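Long-range contacts in probable tRNA pseudouridine synthase D (Methanosarcina mazei, PDB 1Z2Z), which probably converts uridine 13 of transfer RNAs to pseudouridine, as a member of the TruD family of pseudouridine synthases: residues Val166-Gly171 and Arg385-Leu390; Asp299-Arg304 and Ala335-Pro340. All blocks are in the same frame, centred on the assembly; numbering follows the deposited sequence.

Contact 1: residues Val166-Gly171 and Arg385-Leu390; sequences VPNFFG and RREVLL
Val166 and Leu390 form an antiparallel hydrogen-bonded pair, in which Leu390 N donates to Val166 O at 2.8 Å. Next to it, Pro167 and Leu389 make a non-hydrogen-bonded pair whose CA atoms are 4.8 Å apart. Asn168 is the centre of an inverse gamma turn, closed by a weak bond from Phe169 N to Pro167 O, while Asn168 N reaches across to Val388 O at 2.7 Å. The result is a two-stranded antiparallel sheet of strands 165-167 and 389-391, with helix 423-430 packed against Val166, Pro167 and Leu390. Asn168 buries more surface here than any other residue. With CG anti to the backbone N (chi1 -161°), its amide stands between Leu390 and Glu387. On one flank OD1 lies against the CD1 methyl of Leu390; on the other, ND2 is 3.6 Å from Glu387 OE2, the amide and carboxylate planes 69° apart. That carboxylate oxygen is held instead by Arg386 NH1 in a 3.1 Å salt bridge on its syn side. Val166 CG2 packs on Leu390 CB at 4.2 Å. Tyr278 OH of helix 263-287 lies within hydrogen-bonding reach of both Asn168 O and Glu387 O, with one proton for either or both.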
loop_
_atom_site.group_PDB
_atom_site.type_symbol
_atom_site.label_atom_id
_atom_site.label_comp_id
_atom_site.label_asym_id
_atom_site.label_seq_id
_atom_site.Cartn_x
_atom_site.Cartn_y
_atom_site.Cartn_z
ATOM N N VAL A 166 6.371 -12.553 3.533
ATOM C CA VAL A 166 6.427 -12.119 2.142
ATOM C C VAL A 166 7.195 -10.798 2.070
ATOM O O VAL A 166 7.229 -10.044 3.037
ATOM C CB VAL A 166 4.987 -12.004 1.532
ATOM C CG1 VAL A 166 4.199 -13.258 1.875
ATOM C CG2 VAL A 166 4.266 -10.771 2.028
ATOM N N PRO A 167 7.856 -10.519 0.936
ATOM C CA PRO A 167 8.612 -9.271 0.818
ATOM C C PRO A 167 7.770 -8.046 1.053
ATOM O O PRO A 167 6.592 -8.018 0.713
ATOM C CB PRO A 167 9.190 -9.334 -0.600
ATOM C CG PRO A 167 8.239 -10.219 -1.325
ATOM C CD PRO A 167 7.928 -11.293 -0.311
ATOM N N ASN A 168 8.381 -7.033 1.645
ATOM C CA ASN A 168 7.660 -5.809 1.922
ATOM C C ASN A 168 7.676 -4.848 0.738
ATOM O O ASN A 168 8.012 -3.671 0.886
ATOM C CB ASN A 168 8.242 -5.117 3.150
ATOM C CG ASN A 168 7.276 -4.123 3.744
ATOM O OD1 ASN A 168 6.260 -4.523 4.321
ATOM N ND2 ASN A 168 7.560 -2.820 3.581
ATOM N N PHE A 169 7.304 -5.357 -0.435
ATOM C CA PHE A 169 7.268 -4.563 -1.670
ATOM C C PHE A 169 6.238 -3.431 -1.641
ATOM O O PHE A 169 5.236 -3.506 -0.928
ATOM C CB PHE A 169 6.942 -5.464 -2.863
ATOM C CG PHE A 169 8.103 -6.295 -3.357
ATOM C CD1 PHE A 169 9.228 -5.691 -3.909
ATOM C CD2 PHE A 169 8.043 -7.686 -3.322
ATOM C CE1 PHE A 169 10.270 -6.460 -4.422
ATOM C CE2 PHE A 169 9.082 -8.463 -3.832
ATOM C CZ PHE A 169 10.196 -7.850 -4.383
ATOM N N PHE A 170 6.486 -2.387 -2.430
ATOM C CA PHE A 170 5.559 -1.260 -2.525
ATOM C C PHE A 170 4.585 -1.532 -3.676
ATOM O O PHE A 170 4.937 -1.418 -4.853
ATOM C CB PHE A 170 6.310 0.066 -2.751
ATOM C CG PHE A 170 6.651 0.802 -1.469
ATOM C CD1 PHE A 170 5.678 1.535 -0.787
ATOM C CD2 PHE A 170 7.921 0.695 -0.901
ATOM C CE1 PHE A 170 5.962 2.139 0.435
ATOM C CE2 PHE A 170 8.216 1.295 0.323
ATOM C CZ PHE A 170 7.236 2.014 0.990
ATOM N N GLY A 171 3.356 -1.902 -3.309
ATOM C CA GLY A 171 2.317 -2.221 -4.278
ATOM C C GLY A 171 2.091 -1.231 -5.407
ATOM O O GLY A 171 2.345 -0.037 -5.264
ATOM N N ARG A 385 14.818 4.277 6.042
ATOM C CA ARG A 385 15.212 2.877 5.928
ATOM C C ARG A 385 14.087 1.934 6.369
ATOM O O ARG A 385 14.022 1.528 7.527
ATOM C CB ARG A 385 16.488 2.635 6.750
ATOM C CG ARG A 385 17.360 1.483 6.251
ATOM C CD ARG A 385 18.824 1.637 6.682
ATOM N NE ARG A 385 19.730 1.590 5.534
ATOM C CZ ARG A 385 20.117 0.475 4.922
ATOM N NH1 ARG A 385 20.929 0.543 3.875
ATOM N NH2 ARG A 385 19.714 -0.708 5.366
ATOM N N ARG A 386 13.209 1.593 5.426
ATOM C CA ARG A 386 12.072 0.707 5.677
ATOM C C ARG A 386 12.492 -0.739 5.813
ATOM O O ARG A 386 13.468 -1.165 5.202
ATOM C CB ARG A 386 11.047 0.804 4.537
ATOM C CG ARG A 386 9.934 1.841 4.723
ATOM C CD ARG A 386 8.851 1.396 5.733
ATOM N NE ARG A 386 7.544 1.990 5.428
ATOM C CZ ARG A 386 6.411 1.738 6.087
ATOM N NH1 ARG A 386 6.402 0.894 7.113
ATOM N NH2 ARG A 386 5.274 2.327 5.709
ATOM N N GLU A 387 11.742 -1.499 6.604
ATOM C CA GLU A 387 12.035 -2.908 6.793
ATOM C C GLU A 387 11.944 -3.620 5.448
ATOM O O GLU A 387 11.549 -3.025 4.442
ATOM C CB GLU A 387 11.050 -3.540 7.774
ATOM C CG GLU A 387 9.588 -3.436 7.355
ATOM C CD GLU A 387 8.977 -2.081 7.679
ATOM O OE1 GLU A 387 8.934 -1.716 8.875
ATOM O OE2 GLU A 387 8.536 -1.384 6.739
ATOM N N VAL A 388 12.286 -4.904 5.438
ATOM C CA VAL A 388 12.284 -5.688 4.208
ATOM C C VAL A 388 11.262 -6.814 4.171
ATOM O O VAL A 388 10.589 -7.001 3.168
ATOM C CB VAL A 388 13.690 -6.276 3.957
ATOM C CG1 VAL A 388 13.666 -7.185 2.757
ATOM C CG2 VAL A 388 14.669 -5.157 3.736
ATOM N N LEU A 389 11.165 -7.568 5.256
ATOM C CA LEU A 389 10.233 -8.673 5.345
ATOM C C LEU A 389 8.924 -8.195 5.957
ATOM O O LEU A 389 8.915 -7.361 6.862
ATOM C CB LEU A 389 10.819 -9.778 6.213
ATOM C CG LEU A 389 9.844 -10.850 6.715
ATOM C CD1 LEU A 389 9.285 -11.649 5.541
ATOM C CD2 LEU A 389 10.558 -11.781 7.690
ATOM N N LEU A 390 7.814 -8.723 5.464
ATOM C CA LEU A 390 6.525 -8.345 5.997
ATOM C C LEU A 390 5.950 -9.554 6.723
ATOM O O LEU A 390 5.330 -10.420 6.110
ATOM C CB LEU A 390 5.606 -7.908 4.860
ATOM C CG LEU A 390 4.340 -7.140 5.260
ATOM C CD1 LEU A 390 3.880 -6.298 4.087
ATOM C CD2 LEU A 390 3.260 -8.098 5.725
#

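Contact 2: residues Asp299-Arg304 and Ala335-Pro340; sequences DIVCFR and AFITAP
A short two-stranded antiparallel sheet, built from strands 301-302 and 336-337, joins Asp299-Arg304 to Ala335-Pro340. Cys302 and Phe336 are its hydrogen-bonded pair: Cys302 N donates to Phe336 O at 3.0 Å, and Phe336 N returns a bond to Cys302 O at 3.1 Å. The pairing extends to Thr338 N, which bonds to Ile300 O at 3.2 Å with a nearly straight N-H...O angle of 165°. Val301 and Ile337, the non-hydrogen-bonded pair between these bonds, come within 4.5 Å at their CA atoms. This little sheet lies beside helices 323-330 and 263-287: Ala335 and Ile337 touch the first, and Ile337 also packs on Arg285 of the second. Cys302 and Phe336 project from the same face. There SG lies 3.5 Å from Phe336 CD1 in an oblique sulfur-aromatic contact, and the Thr338 CG2 methyl fits against Cys302 CB and SG. The far end of the Phe336 ring meets Arg304, whose chain bends at chi3 (67°) to bring NH2 within 3.3 Å of CZ. The guanidinium is at the ring edge, its plane 86° from that of the ring, and NH2 is hydrogen-bonded to Gly333 O. Elsewhere Ile337 CD1 meets Val301 CG1, and the Ile337 side chain lies across that of Asp299 at about a right angle, CG2 against OD1. OD2 of that aspartate forms a salt bridge with Arg285, pairing a buried carboxylate with a positive charge. Ala335 CB touches both Val301 CG2 and the Phe303 ring, at CE1.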
loop_
_atom_site.group_PDB
_atom_site.type_symbol
_atom_site.label_atom_id
_atom_site.label_comp_id
_atom_site.label_asym_id
_atom_site.label_seq_id
_atom_site.Cartn_x
_atom_site.Cartn_y
_atom_site.Cartn_z
ATOM N N ASP A 299 24.731 -5.596 7.367
ATOM C CA ASP A 299 23.374 -5.698 6.838
ATOM C C ASP A 299 22.483 -4.492 7.200
ATOM O O ASP A 299 21.636 -4.087 6.398
ATOM C CB ASP A 299 22.719 -7.001 7.343
ATOM C CG ASP A 299 21.991 -7.775 6.240
ATOM O OD1 ASP A 299 21.575 -7.161 5.236
ATOM O OD2 ASP A 299 21.814 -9.002 6.387
ATOM N N ILE A 300 22.687 -3.920 8.391
ATOM C CA ILE A 300 21.905 -2.775 8.907
ATOM C C ILE A 300 20.472 -3.169 9.255
ATOM O O ILE A 300 19.657 -3.431 8.373
ATOM C CB ILE A 300 21.833 -1.573 7.916
ATOM C CG1 ILE A 300 23.195 -0.895 7.795
ATOM C CG2 ILE A 300 20.837 -0.529 8.424
ATOM C CD1 ILE A 300 23.181 0.326 6.899
ATOM N N VAL A 301 20.161 -3.197 10.543
ATOM C CA VAL A 301 18.819 -3.559 10.970
ATOM C C VAL A 301 18.135 -2.399 11.709
ATOM O O VAL A 301 18.698 -1.304 11.822
ATOM C CB VAL A 301 18.846 -4.844 11.870
ATOM C CG1 VAL A 301 19.588 -5.962 11.151
ATOM C CG2 VAL A 301 19.510 -4.555 13.216
ATOM N N CYS A 302 16.910 -2.638 12.171
ATOM C CA CYS A 302 16.145 -1.647 12.929
ATOM C C CYS A 302 15.509 -2.380 14.106
ATOM O O CYS A 302 15.444 -3.614 14.128
ATOM C CB CYS A 302 15.054 -0.968 12.065
ATOM S SG CYS A 302 13.501 -1.913 11.769
ATOM N N PHE A 303 15.065 -1.615 15.092
ATOM C CA PHE A 303 14.446 -2.183 16.276
ATOM C C PHE A 303 13.121 -1.479 16.458
ATOM O O PHE A 303 12.890 -0.427 15.859
ATOM C CB PHE A 303 15.328 -1.931 17.500
ATOM C CG PHE A 303 16.763 -2.285 17.284
ATOM C CD1 PHE A 303 17.190 -3.606 17.393
ATOM C CD2 PHE A 303 17.679 -1.306 16.909
ATOM C CE1 PHE A 303 18.509 -3.952 17.114
ATOM C CE2 PHE A 303 18.997 -1.638 16.627
ATOM C CZ PHE A 303 19.418 -2.966 16.732
ATOM N N ARG A 304 12.258 -2.052 17.287
ATOM C CA ARG A 304 10.956 -1.457 17.551
ATOM C C ARG A 304 11.115 -0.270 18.507
ATOM O O ARG A 304 11.803 -0.372 19.528
ATOM C CB ARG A 304 10.016 -2.507 18.146
ATOM C CG ARG A 304 10.530 -3.153 19.416
ATOM C CD ARG A 304 9.637 -4.304 19.890
ATOM N NE ARG A 304 9.644 -5.461 18.987
ATOM C CZ ARG A 304 8.891 -5.580 17.895
ATOM N NH1 ARG A 304 8.054 -4.614 17.549
ATOM N NH2 ARG A 304 8.969 -6.676 17.154
ATOM N N ALA A 335 14.392 -7.266 16.022
ATOM C CA ALA A 335 15.192 -6.612 14.988
ATOM C C ALA A 335 14.653 -7.044 13.621
ATOM O O ALA A 335 13.967 -8.066 13.508
ATOM C CB ALA A 335 16.663 -6.997 15.126
ATOM N N PHE A 336 14.964 -6.259 12.592
ATOM C CA PHE A 336 14.498 -6.530 11.232
ATOM C C PHE A 336 15.532 -6.020 10.233
ATOM O O PHE A 336 16.052 -4.918 10.398
ATOM C CB PHE A 336 13.163 -5.800 10.949
ATOM C CG PHE A 336 12.186 -5.829 12.095
ATOM C CD1 PHE A 336 12.318 -4.947 13.168
ATOM C CD2 PHE A 336 11.168 -6.776 12.131
ATOM C CE1 PHE A 336 11.460 -5.022 14.259
ATOM C CE2 PHE A 336 10.306 -6.855 13.216
ATOM C CZ PHE A 336 10.451 -5.977 14.283
ATOM N N ILE A 337 15.824 -6.810 9.202
ATOM C CA ILE A 337 16.779 -6.389 8.175
ATOM C C ILE A 337 16.068 -5.275 7.413
ATOM O O ILE A 337 14.901 -5.416 7.080
ATOM C CB ILE A 337 17.116 -7.557 7.191
ATOM C CG1 ILE A 337 17.766 -8.723 7.945
ATOM C CG2 ILE A 337 18.036 -7.071 6.085
ATOM C CD1 ILE A 337 19.004 -8.335 8.740
ATOM N N THR A 338 16.745 -4.168 7.143
ATOM C CA THR A 338 16.085 -3.086 6.433
ATOM C C THR A 338 16.759 -2.814 5.103
ATOM O O THR A 338 17.877 -3.268 4.859
ATOM C CB THR A 338 16.090 -1.792 7.259
ATOM O OG1 THR A 338 17.388 -1.192 7.196
ATOM C CG2 THR A 338 15.762 -2.100 8.711
ATOM N N ALA A 339 16.064 -2.080 4.243
ATOM C CA ALA A 339 16.572 -1.720 2.926
ATOM C C ALA A 339 16.504 -0.211 2.848
ATOM O O ALA A 339 15.681 0.413 3.502
ATOM C CB ALA A 339 15.716 -2.341 1.848
ATOM N N PRO A 340 17.350 0.397 2.026
ATOM C CA PRO A 340 17.370 1.850 1.896
ATOM C C PRO A 340 16.325 2.526 1.039
ATOM O O PRO A 340 15.954 2.039 -0.022
ATOM C CB PRO A 340 18.764 2.120 1.362
ATOM C CG PRO A 340 18.967 0.968 0.440
ATOM C CD PRO A 340 18.452 -0.212 1.268
#

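Along the chain contact 2 is nested inside contact 1: Val166-Gly171 comes first, then Asp299-Arg304, Ala335-Pro340 and finally Arg385-Leu390. The centres are about 11 Å apart, and each contact contains its own two-stranded antiparallel sheet. Arg385-Leu390 and Ala335-Pro340 connect them directly, through probable hydrogen bonds from Ala339 N to Arg386 O (2.9 Å) and from Arg385 NH2 to Thr338 OG1. Val388 CG2 also packs on Ile337 O. Helix 263-287 touches both contacts, while helix 352-363 flanks Asp299 and Pro340. Together the two contacts gather segments spread over more than 200 residues of sequence into one part of the fold, away from the predicted nucleophile Asp86.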